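Putative gamma-glutamylcyclotransferase YkqA (PDB 2QIK) probably acts as a gamma-glutamylcyclotransferase, an enzyme class that releases the gamma-glutamyl group of its substrate as cyclic 5-oxoproline. Local coordinates at residues 6-11 with 94-99. Numbering follows the deposited sequence.
Sequences FVYGTL and ALIYFM
Phe6 and Leu95 join the two outermost strands of a five-stranded antiparallel sheet, 3-7 and 90-98, in a parallel pairing that closes the sheet into the barrel of the gamma-glutamylcyclotransferase fold. Phe6 N donates to Leu95 O at 2.8 Å in a nearly straight bond, and the backbone of Leu95 also bonds to Leu4. Beyond this point the strands diverge, and a bridging water takes up the ladder: it donates to Phe6 O at 2.8 Å and accepts from Tyr97 N at 2.9 Å, satisfying two backbone groups that no longer meet directly.

Past the water, the phenol of Tyr8 spans the gap. With CG between the backbone N and the carbonyl carbon (chi1 57°), the ring is carried across to strand 90-98, where OH donates to Tyr97 O at 2.7 Å. The acceptor lies at the ring edge, in the ring plane, while the hydroxyl is tilted 30° from the carbonyl plane. Tyrosine suits this place because it combines a long reach and a polar tip with an apolar edge. Ile96 packs against that edge, near the ring plane: its CG1 is 3.7 Å from Tyr8 CE2, the two side chains crossing at about a right angle. The long CG1-CD1 branch of Ile96, anti to the backbone N (chi1 -171°), lets one side chain touch both rings, its CD1 lying 3.6 Å from Phe6 CD1 at the edge of that wholly apolar ring. Small Ala94 lets the strands come close, its CB 4.0 Å from Phe6 CB.

Tyr8, thus bonded to strand 90-98, begins the probable substrate-binding segment Tyr8 to Leu11. Tyr97 and Leu11 pack on helix 65-74, at Leu71, and the Tyr97 hydroxyl bonds Asp72; Phe6 and Ile96 instead touch Val85 and Gln81 of strand 79-87, and Tyr8 meets Thr45 and Val46 of strand 44-47.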
ATOM      1  N   PHE A   6      -3.746 -10.090 -12.787  1.00  6.53           N
ATOM      2  CA  PHE A   6      -3.477  -9.851 -11.362  1.00  6.29           C
ATOM      3  C   PHE A   6      -2.316 -10.719 -10.937  1.00  6.50           C
ATOM      4  O   PHE A   6      -2.336 -11.936 -11.107  1.00  8.01           O
ATOM      5  CB  PHE A   6      -4.742 -10.208 -10.542  1.00  6.25           C
ATOM      6  CG  PHE A   6      -4.575 -10.114  -9.051  1.00  6.13           C
ATOM      7  CD1 PHE A   6      -4.284 -11.219  -8.306  1.00  7.38           C
ATOM      8  CD2 PHE A   6      -4.717  -8.919  -8.394  1.00  6.68           C
ATOM      9  CE1 PHE A   6      -4.184 -11.159  -6.906  1.00  8.28           C
ATOM     10  CE2 PHE A   6      -4.601  -8.856  -7.026  1.00  7.47           C
ATOM     11  CZ  PHE A   6      -4.375  -9.956  -6.313  1.00  6.67           C
ATOM     12  N   VAL A   7      -1.274 -10.066 -10.392  1.00  6.81           N
ATOM     13  CA  VAL A   7      -0.095 -10.764  -9.936  0.50  6.11           C
ATOM     14  C   VAL A   7       0.098 -10.532  -8.439  1.00  6.85           C
ATOM     15  O   VAL A   7      -0.123  -9.461  -7.919  1.00  7.31           O
ATOM     16  CB  VAL A   7       1.246 -10.394 -10.662  0.50  7.18           C
ATOM     17  CG1 VAL A   7       1.157 -10.917 -12.132  0.50  7.68           C
ATOM     18  CG2 VAL A   7       1.522  -8.863 -10.563  0.50  3.88           C
ATOM     19  N   TYR A   8       0.555 -11.594  -7.783  1.00  7.26           N
ATOM     20  CA  TYR A   8       0.626 -11.628  -6.318  1.00  7.04           C
ATOM     21  C   TYR A   8       1.964 -12.133  -5.768  1.00  7.24           C
ATOM     22  O   TYR A   8       2.191 -12.081  -4.569  1.00  8.29           O
ATOM     23  CB  TYR A   8      -0.509 -12.520  -5.743  1.00  7.92           C
ATOM     24  CG  TYR A   8      -0.485 -13.928  -6.279  1.00  7.15           C
ATOM     25  CD1 TYR A   8       0.370 -14.866  -5.722  1.00  8.40           C
ATOM     26  CD2 TYR A   8      -1.262 -14.311  -7.314  1.00  7.44           C
ATOM     27  CE1 TYR A   8       0.463 -16.135  -6.209  1.00  9.13           C
ATOM     28  CE2 TYR A   8      -1.183 -15.583  -7.822  1.00  8.71           C
ATOM     29  CZ  TYR A   8      -0.328 -16.506  -7.270  1.00  9.20           C
ATOM     30  OH  TYR A   8      -0.247 -17.821  -7.724  1.00 11.00           O
ATOM     31  N   GLY A   9       2.824 -12.625  -6.654  1.00  6.40           N
ATOM     32  CA  GLY A   9       4.024 -13.273  -6.210  1.00  7.26           C
ATOM     33  C   GLY A   9       5.266 -12.748  -6.905  1.00  7.22           C
ATOM     34  O   GLY A   9       5.581 -11.565  -6.853  1.00  8.05           O
ATOM     35  N   THR A  10       5.973 -13.671  -7.551  1.00  7.94           N
ATOM     36  CA  THR A  10       7.221 -13.364  -8.213  1.00  8.90           C
ATOM     37  C   THR A  10       7.137 -12.450  -9.398  1.00  9.28           C
ATOM     38  O   THR A  10       8.171 -11.972  -9.884  1.00  9.88           O
ATOM     39  CB  THR A  10       7.978 -14.636  -8.676  1.00 10.16           C
ATOM     40  OG1 THR A  10       7.335 -15.213  -9.804  1.00 11.93           O
ATOM     41  CG2 THR A  10       8.090 -15.661  -7.550  1.00 12.33           C
ATOM     42  N   LEU A  11       5.944 -12.176  -9.884  1.00  7.94           N
ATOM     43  CA  LEU A  11       5.664 -11.226 -10.968  1.00  8.31           C
ATOM     44  C   LEU A  11       5.401  -9.811 -10.485  1.00  8.76           C
ATOM     45  O   LEU A  11       5.296  -8.918 -11.318  1.00  9.54           O
ATOM     46  CB  LEU A  11       4.507 -11.690 -11.798  1.00  8.81           C
ATOM     47  CG  LEU A  11       4.707 -12.992 -12.581  1.00  9.42           C
ATOM     48  CD1 LEU A  11       3.379 -13.438 -13.215  1.00 11.94           C
ATOM     49  CD2 LEU A  11       5.774 -12.804 -13.620  1.00 11.44           C
ATOM     50  N   ALA A  94      -9.752 -10.026 -13.925  1.00  8.03           N
ATOM     51  CA  ALA A  94      -8.361 -10.259 -14.326  1.00  7.21           C
ATOM     52  C   ALA A  94      -7.996 -11.710 -14.274  1.00  6.67           C
ATOM     53  O   ALA A  94      -8.507 -12.463 -13.478  1.00  8.65           O
ATOM     54  CB  ALA A  94      -7.434  -9.422 -13.431  1.00  8.11           C
ATOM     55  N   LEU A  95      -7.003 -12.084 -15.096  1.00  7.71           N
ATOM     56  CA  LEU A  95      -6.406 -13.388 -15.043  1.00  7.63           C
ATOM     57  C   LEU A  95      -5.556 -13.517 -13.792  1.00  7.01           C
ATOM     58  O   LEU A  95      -4.973 -12.565 -13.290  1.00  8.57           O
ATOM     59  CB  LEU A  95      -5.450 -13.522 -16.216  1.00  8.39           C
ATOM     60  CG  LEU A  95      -6.117 -13.693 -17.553  1.00 13.93           C
ATOM     61  CD1 LEU A  95      -5.097 -13.527 -18.703  1.00 14.78           C
ATOM     62  CD2 LEU A  95      -6.789 -15.102 -17.648  1.00 14.49           C
ATOM     63  N   ILE A  96      -5.423 -14.754 -13.341  1.00  7.31           N
ATOM     64  CA  ILE A  96      -4.544 -15.074 -12.188  1.00  7.35           C
ATOM     65  C   ILE A  96      -4.004 -16.476 -12.421  1.00  8.48           C
ATOM     66  O   ILE A  96      -4.749 -17.347 -12.876  1.00 10.40           O
ATOM     67  CB  ILE A  96      -5.276 -14.953 -10.857  1.00  6.98           C
ATOM     68  CG1 ILE A  96      -4.321 -15.072  -9.671  1.00  8.31           C
ATOM     69  CG2 ILE A  96      -6.425 -15.928 -10.758  1.00  9.91           C
ATOM     70  CD1 ILE A  96      -5.019 -14.790  -8.304  1.00  8.26           C
ATOM     71  N   TYR A  97      -2.721 -16.700 -12.101  1.00  8.99           N
ATOM     72  CA  TYR A  97      -2.083 -17.995 -12.186  1.00  9.29           C
ATOM     73  C   TYR A  97      -2.084 -18.647 -10.832  1.00  9.92           C
ATOM     74  O   TYR A  97      -1.858 -18.009  -9.826  1.00 11.00           O
ATOM     75  CB  TYR A  97      -0.634 -17.845 -12.714  1.00 10.21           C
ATOM     76  CG  TYR A  97      -0.554 -17.538 -14.198  1.00 10.54           C
ATOM     77  CD1 TYR A  97      -0.326 -18.535 -15.119  1.00 12.68           C
ATOM     78  CD2 TYR A  97      -0.737 -16.258 -14.674  1.00 11.05           C
ATOM     79  CE1 TYR A  97      -0.265 -18.258 -16.500  1.00 13.94           C
ATOM     80  CE2 TYR A  97      -0.691 -15.967 -16.048  1.00 12.91           C
ATOM     81  CZ  TYR A  97      -0.494 -16.993 -16.948  1.00 13.47           C
ATOM     82  OH  TYR A  97      -0.417 -16.622 -18.257  1.00 16.12           O
ATOM     83  N   PHE A  98      -2.213 -19.964 -10.826  1.00 11.35           N
ATOM     84  CA  PHE A  98      -2.208 -20.738  -9.548  1.00 12.55           C
ATOM     85  C   PHE A  98      -1.639 -22.102  -9.773  1.00 14.03           C
ATOM     86  O   PHE A  98      -1.767 -22.654 -10.850  1.00 13.94           O
ATOM     87  CB  PHE A  98      -3.665 -20.822  -8.953  1.00 14.20           C
ATOM     88  CG  PHE A  98      -4.633 -21.567  -9.842  1.00 14.47           C
ATOM     89  CD1 PHE A  98      -4.877 -22.942  -9.643  1.00 20.15           C
ATOM     90  CD2 PHE A  98      -5.404 -20.890 -10.802  1.00 15.50           C
ATOM     91  CE1 PHE A  98      -5.816 -23.626 -10.409  1.00 20.28           C
ATOM     92  CE2 PHE A  98      -6.306 -21.586 -11.586  1.00 18.35           C
ATOM     93  CZ  PHE A  98      -6.518 -22.943 -11.390  1.00 21.31           C
HETATM   94  N   MSE A  99      -0.989 -22.645  -8.756  1.00 16.92           N
HETATM   95  CA  MSE A  99      -0.587 -24.065  -8.818  1.00 25.19           C
HETATM   96  C   MSE A  99      -1.463 -24.807  -7.811  1.00 24.59           C
HETATM   97  O   MSE A  99      -1.410 -24.445  -6.598  1.00 28.31           O
HETATM   98  CB  MSE A  99       0.885 -24.244  -8.414  1.00 27.39           C
HETATM   99  CG  MSE A  99       1.617 -23.348  -7.388  1.00 32.57           C
HETATM  100 SE   MSE A  99       3.226 -23.906  -6.159  1.00 45.90          SE
HETATM  101  CE  MSE A  99       4.633 -22.483  -6.278  1.00 38.63           C
TER
HETATM  102  O   HOH W   1      -1.068 -14.407 -11.397  1.00  9.98           O